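Local structure of lipoprotein, putative (Bacillus anthracis, 4NOH) at residues T50-M55 with K73-I78; V94-K99 with A128-P133. The protein is of unknown function, an uncharacterised putative lipoprotein that may bind lipid. One frame throughout, in Å; residues are numbered along the deposited sequence.

Interaction 1 of 2, residues T50-M55 with K73-I78; sequences TTAEKM and KALPAI
Helical Glu53 and Leu75 of an irregular segment bring the two backbones together, their CA atoms 6.2 Å apart and the closest such pair between 50-55 and 73-78. Leu75 reaches across this gap with both of its methyl branches. Leu75 directs its CB at the helix, and with CG anti to the backbone N (chi1 -175°) the chain runs on to set its fork against Ala52: CD2 lies 3.8 Å from Ala52 CB, and CD1 is 3.9 Å from that same methyl. Ala52 aims its CB back at the loop and is buried, resting also on Met47 of strand 42-48, a member of the mixed sheet. Helix 49-57 follows directly on that strand, whereas 73-78 belongs to the long connection between strand 68-71 of the small antiparallel sheet and strand 84-86 of the large one; the leucine is where this connection meets the helix flank. The next residue, Glu53, contributes only aliphatic carbon, its CG standing 4.0 Å from Leu75 CD2, and the two side chains cross at about a right angle. Beyond CG the extended chain leads its carboxylate away from the leucine; Glu53 itself is exposed.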
loop_
_atom_site.group_PDB
_atom_site.type_symbol
_atom_site.label_atom_id
_atom_site.label_comp_id
_atom_site.label_asym_id
_atom_site.label_seq_id
_atom_site.Cartn_x
_atom_site.Cartn_y
_atom_site.Cartn_z
ATOM N N THR A 50 -3.397 -9.679 8.355
ATOM C CA THR A 50 -2.039 -9.957 8.748
ATOM C C THR A 50 -1.074 -8.985 8.069
ATOM O O THR A 50 -0.168 -8.453 8.694
ATOM C CB THR A 50 -1.707 -11.429 8.489
ATOM O OG1 THR A 50 -2.449 -12.235 9.413
ATOM C CG2 THR A 50 -0.263 -11.707 8.702
ATOM N N THR A 51 -1.289 -8.743 6.793
ATOM C CA THR A 51 -0.446 -7.850 6.026
ATOM C C THR A 51 -0.614 -6.422 6.486
ATOM O O THR A 51 0.376 -5.685 6.679
ATOM C CB THR A 51 -0.765 -7.961 4.534
ATOM O OG1 THR A 51 -0.416 -9.285 4.074
ATOM C CG2 THR A 51 -0.011 -6.912 3.702
ATOM N N ALA A 52 -1.860 -5.996 6.651
ATOM C CA ALA A 52 -2.092 -4.620 7.089
ATOM C C ALA A 52 -1.489 -4.325 8.463
ATOM O O ALA A 52 -0.947 -3.243 8.703
ATOM C CB ALA A 52 -3.586 -4.254 7.016
ATOM N N GLU A 53 -1.540 -5.306 9.362
ATOM C CA GLU A 53 -0.917 -5.150 10.679
ATOM C C GLU A 53 0.579 -4.920 10.507
ATOM O O GLU A 53 1.194 -4.100 11.198
ATOM C CB GLU A 53 -1.149 -6.380 11.544
ATOM C CG GLU A 53 -2.555 -6.492 12.111
ATOM C CD GLU A 53 -2.745 -7.724 13.002
ATOM O OE1 GLU A 53 -2.091 -8.785 12.779
ATOM O OE2 GLU A 53 -3.560 -7.648 13.940
ATOM N N LYS A 54 1.176 -5.667 9.583
ATOM C CA LYS A 54 2.630 -5.492 9.344
ATOM C C LYS A 54 2.932 -4.109 8.745
ATOM O O LYS A 54 3.950 -3.496 9.073
ATOM C CB LYS A 54 3.162 -6.639 8.486
ATOM C CG LYS A 54 3.189 -7.963 9.242
ATOM C CD LYS A 54 3.450 -9.153 8.342
ATOM C CE LYS A 54 3.526 -10.444 9.148
ATOM N NZ LYS A 54 3.559 -11.607 8.239
HETATM N N MSE A 55 2.071 -3.622 7.864
HETATM C CA MSE A 55 2.232 -2.273 7.321
HETATM C C MSE A 55 2.146 -1.234 8.438
HETATM O O MSE A 55 2.904 -0.261 8.437
HETATM C CB MSE A 55 1.161 -1.945 6.285
HETATM C CG MSE A 55 1.418 -2.700 5.031
HETATM SE SE MSE A 55 0.359 -1.902 3.564
HETATM C CE MSE A 55 1.624 -0.509 3.018
ATOM N N LYS A 73 -1.490 4.163 14.332
ATOM C CA LYS A 73 -0.776 3.382 15.335
ATOM C C LYS A 73 -1.403 2.029 15.590
ATOM O O LYS A 73 -0.782 1.154 16.177
ATOM C CB LYS A 73 -0.663 4.200 16.624
ATOM C CG LYS A 73 0.119 5.488 16.429
ATOM C CD LYS A 73 1.480 5.163 15.799
ATOM C CE LYS A 73 2.337 6.387 15.514
ATOM N NZ LYS A 73 3.604 5.973 14.849
ATOM N N ALA A 74 -2.632 1.858 15.131
ATOM C CA ALA A 74 -3.327 0.593 15.280
ATOM C C ALA A 74 -4.184 0.407 14.071
ATOM O O ALA A 74 -4.642 1.370 13.466
ATOM C CB ALA A 74 -4.192 0.604 16.524
ATOM N N LEU A 75 -4.381 -0.838 13.683
ATOM C CA LEU A 75 -5.263 -1.122 12.586
ATOM C C LEU A 75 -6.644 -1.256 13.189
ATOM O O LEU A 75 -6.792 -1.931 14.217
ATOM C CB LEU A 75 -4.891 -2.446 11.944
ATOM C CG LEU A 75 -5.666 -2.801 10.694
ATOM C CD1 LEU A 75 -5.283 -1.879 9.544
ATOM C CD2 LEU A 75 -5.364 -4.250 10.356
ATOM N N PRO A 76 -7.659 -0.630 12.578
ATOM C CA PRO A 76 -9.000 -0.845 13.121
ATOM C C PRO A 76 -9.388 -2.318 13.113
ATOM O O PRO A 76 -8.876 -3.105 12.302
ATOM C CB PRO A 76 -9.892 -0.108 12.127
ATOM C CG PRO A 76 -9.022 0.951 11.566
ATOM C CD PRO A 76 -7.672 0.325 11.457
ATOM N N ALA A 77 -10.319 -2.679 13.975
ATOM C CA ALA A 77 -10.807 -4.040 14.041
ATOM C C ALA A 77 -11.288 -4.535 12.678
ATOM O O ALA A 77 -11.985 -3.800 11.936
ATOM C CB ALA A 77 -11.940 -4.148 15.047
ATOM N N ILE A 78 -10.873 -5.761 12.359
ATOM C CA ILE A 78 -11.236 -6.449 11.137
ATOM C C ILE A 78 -11.835 -7.778 11.533
ATOM O O ILE A 78 -11.291 -8.461 12.391
ATOM C CB ILE A 78 -9.989 -6.814 10.284
ATOM C CG1 ILE A 78 -9.035 -5.636 10.099
ATOM C CG2 ILE A 78 -10.426 -7.439 8.953
ATOM C CD1 ILE A 78 -9.599 -4.523 9.286
#

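Interaction 2 of 2, residues V94-K99 with A128-P133; sequences VVIDGK and AKISEP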
loop_
_atom_site.group_PDB
_atom_site.type_symbol
_atom_site.label_atom_id
_atom_site.label_comp_id
_atom_site.label_asym_id
_atom_site.label_seq_id
_atom_site.Cartn_x
_atom_site.Cartn_y
_atom_site.Cartn_z
ATOM N N VAL A 94 -19.143 0.261 -0.669
ATOM C CA VAL A 94 -18.062 -0.476 -1.294
ATOM C C VAL A 94 -18.276 -1.951 -1.002
ATOM O O VAL A 94 -18.210 -2.359 0.155
ATOM C CB VAL A 94 -16.684 -0.009 -0.774
ATOM C CG1 VAL A 94 -15.563 -0.853 -1.340
ATOM C CG2 VAL A 94 -16.490 1.443 -1.157
ATOM N N VAL A 95 -18.564 -2.727 -2.051
ATOM C CA VAL A 95 -18.783 -4.161 -1.938
ATOM C C VAL A 95 -17.672 -4.905 -2.646
ATOM O O VAL A 95 -17.396 -4.676 -3.825
ATOM C CB VAL A 95 -20.125 -4.589 -2.541
ATOM C CG1 VAL A 95 -20.292 -6.098 -2.447
ATOM C CG2 VAL A 95 -21.250 -3.876 -1.823
ATOM N N ILE A 96 -17.035 -5.788 -1.898
ATOM C CA ILE A 96 -15.940 -6.593 -2.396
ATOM C C ILE A 96 -16.277 -8.050 -2.149
ATOM O O ILE A 96 -16.504 -8.465 -1.008
ATOM C CB ILE A 96 -14.612 -6.195 -1.712
ATOM C CG1 ILE A 96 -14.304 -4.737 -2.029
ATOM C CG2 ILE A 96 -13.467 -7.101 -2.158
ATOM C CD1 ILE A 96 -13.056 -4.226 -1.373
ATOM N N ASP A 97 -16.382 -8.807 -3.238
ATOM C CA ASP A 97 -16.699 -10.225 -3.173
ATOM C C ASP A 97 -18.012 -10.436 -2.388
ATOM O O ASP A 97 -18.110 -11.313 -1.531
ATOM C CB ASP A 97 -15.511 -10.974 -2.538
ATOM C CG ASP A 97 -15.507 -12.462 -2.853
ATOM O OD1 ASP A 97 -16.202 -12.883 -3.815
ATOM O OD2 ASP A 97 -14.782 -13.214 -2.160
ATOM N N GLY A 98 -19.006 -9.596 -2.683
ATOM C CA GLY A 98 -20.317 -9.649 -2.030
ATOM C C GLY A 98 -20.394 -9.143 -0.595
ATOM O O GLY A 98 -21.450 -9.244 0.036
ATOM N N LYS A 99 -19.303 -8.565 -0.085
ATOM C CA LYS A 99 -19.247 -8.074 1.292
ATOM C C LYS A 99 -19.101 -6.542 1.332
ATOM O O LYS A 99 -18.235 -5.992 0.659
ATOM C CB LYS A 99 -18.046 -8.695 2.000
ATOM C CG LYS A 99 -18.048 -10.226 2.046
ATOM C CD LYS A 99 -19.171 -10.759 2.902
ATOM C CE LYS A 99 -19.093 -12.272 3.003
ATOM N NZ LYS A 99 -20.138 -12.803 3.914
ATOM N N ALA A 128 -8.477 -14.801 1.051
ATOM C CA ALA A 128 -8.132 -16.024 0.348
ATOM C C ALA A 128 -9.108 -16.313 -0.777
ATOM O O ALA A 128 -8.761 -16.981 -1.731
ATOM C CB ALA A 128 -8.078 -17.200 1.323
ATOM N N LYS A 129 -10.322 -15.810 -0.647
ATOM C CA LYS A 129 -11.383 -16.060 -1.611
ATOM C C LYS A 129 -11.445 -15.044 -2.739
ATOM O O LYS A 129 -12.228 -15.219 -3.685
ATOM C CB LYS A 129 -12.729 -16.079 -0.870
ATOM C CG LYS A 129 -12.771 -17.123 0.238
ATOM C CD LYS A 129 -14.132 -17.259 0.926
ATOM C CE LYS A 129 -14.622 -15.960 1.536
ATOM N NZ LYS A 129 -15.911 -16.085 2.276
ATOM N N ILE A 130 -10.653 -13.973 -2.647
ATOM C CA ILE A 130 -10.687 -12.902 -3.659
ATOM C C ILE A 130 -9.840 -13.326 -4.869
ATOM O O ILE A 130 -8.678 -13.714 -4.723
ATOM C CB ILE A 130 -10.228 -11.572 -3.034
ATOM C CG1 ILE A 130 -11.216 -11.180 -1.943
ATOM C CG2 ILE A 130 -10.165 -10.468 -4.077
ATOM C CD1 ILE A 130 -10.853 -9.906 -1.236
ATOM N N SER A 131 -10.426 -13.294 -6.062
ATOM C CA SER A 131 -9.723 -13.788 -7.244
ATOM C C SER A 131 -8.802 -12.812 -7.983
ATOM O O SER A 131 -8.031 -13.270 -8.853
ATOM C CB SER A 131 -10.747 -14.364 -8.227
ATOM O OG SER A 131 -11.611 -13.341 -8.633
ATOM N N GLU A 132 -8.877 -11.516 -7.631
ATOM C CA GLU A 132 -8.115 -10.407 -8.235
ATOM C C GLU A 132 -6.613 -10.629 -8.272
ATOM O O GLU A 132 -6.057 -11.308 -7.393
ATOM C CB GLU A 132 -8.381 -9.085 -7.486
ATOM C CG GLU A 132 -9.570 -8.257 -7.969
ATOM C CD GLU A 132 -10.927 -8.891 -7.749
ATOM O OE1 GLU A 132 -11.879 -8.470 -8.437
ATOM O OE2 GLU A 132 -11.059 -9.802 -6.905
ATOM N N PRO A 133 -5.946 -9.988 -9.254
ATOM C CA PRO A 133 -4.518 -10.164 -9.424
ATOM C C PRO A 133 -3.725 -9.682 -8.221
ATOM O O PRO A 133 -4.016 -8.622 -7.655
ATOM C CB PRO A 133 -4.184 -9.343 -10.685
ATOM C CG PRO A 133 -5.340 -8.431 -10.906
ATOM C CD PRO A 133 -6.525 -9.033 -10.228
#
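Ile96 and Asp97 of the 94-99 hairpin carry the contact with Lys129 and Ile130, and they do so in different ways. With chi1 of Ile96 at -61°, CG1 lies beside the backbone N and CG2 is the branch anti to it; CG2 meets Ile130 CD1 at 3.9 Å. This apolar pair is buried, and both isoleucines also rest on Ile46 of strand 42-48. Ile96 opens a type I' beta turn that ends at Lys99 and joins strand 95-96 to strand 99-103 as a tight beta hairpin at one edge of the large mixed sheet; its N donates to Lys99 O at 2.8 Å, and its O accepts from Lys99 N at 2.9 Å. Next in the turn, Asp97 has positive phi (55°) and directs its CB at the loop that leads from helix 124-128 into strand 134-142. The nearest approach is Asp97 OD2 to Lys129 O at 3.6 Å, two acceptors that cannot bond each other. OD2 also lies 3.8 Å from Lys129 CB and 4.1 Å from Ile130 CG1, the Asp97 and Lys129 side chains crossing at about a right angle. Lys129 NZ forms a salt bridge with Glu126 OE2. Asp97 OD2, 5.4 Å from Lys129 NZ, is not in contact with it but could add modest attraction.

Overall arrangement
Interactions 1 and 2 lie in series along the chain, the first closing at Ile78 before the second opens at Val94. Their centres are 18 Å apart and their nearest atoms about 10 Å, so they do not touch. Strand 42-48 relates them, its neighbouring residues Ile46 and Met47 serving interaction 2 and interaction 1 respectively. Strand 84-86 belongs to the same mixed sheet and follows the 73-78 connection, touching it through Ile84. Helix 124-128 offers another link, since Asp124 hydrogen-bonds Thr50 and Glu126 pairs with Lys129. Interaction 2 is the more peripheral, about 17 Å from the chain centre against 12 Å for interaction 1, measured between centres.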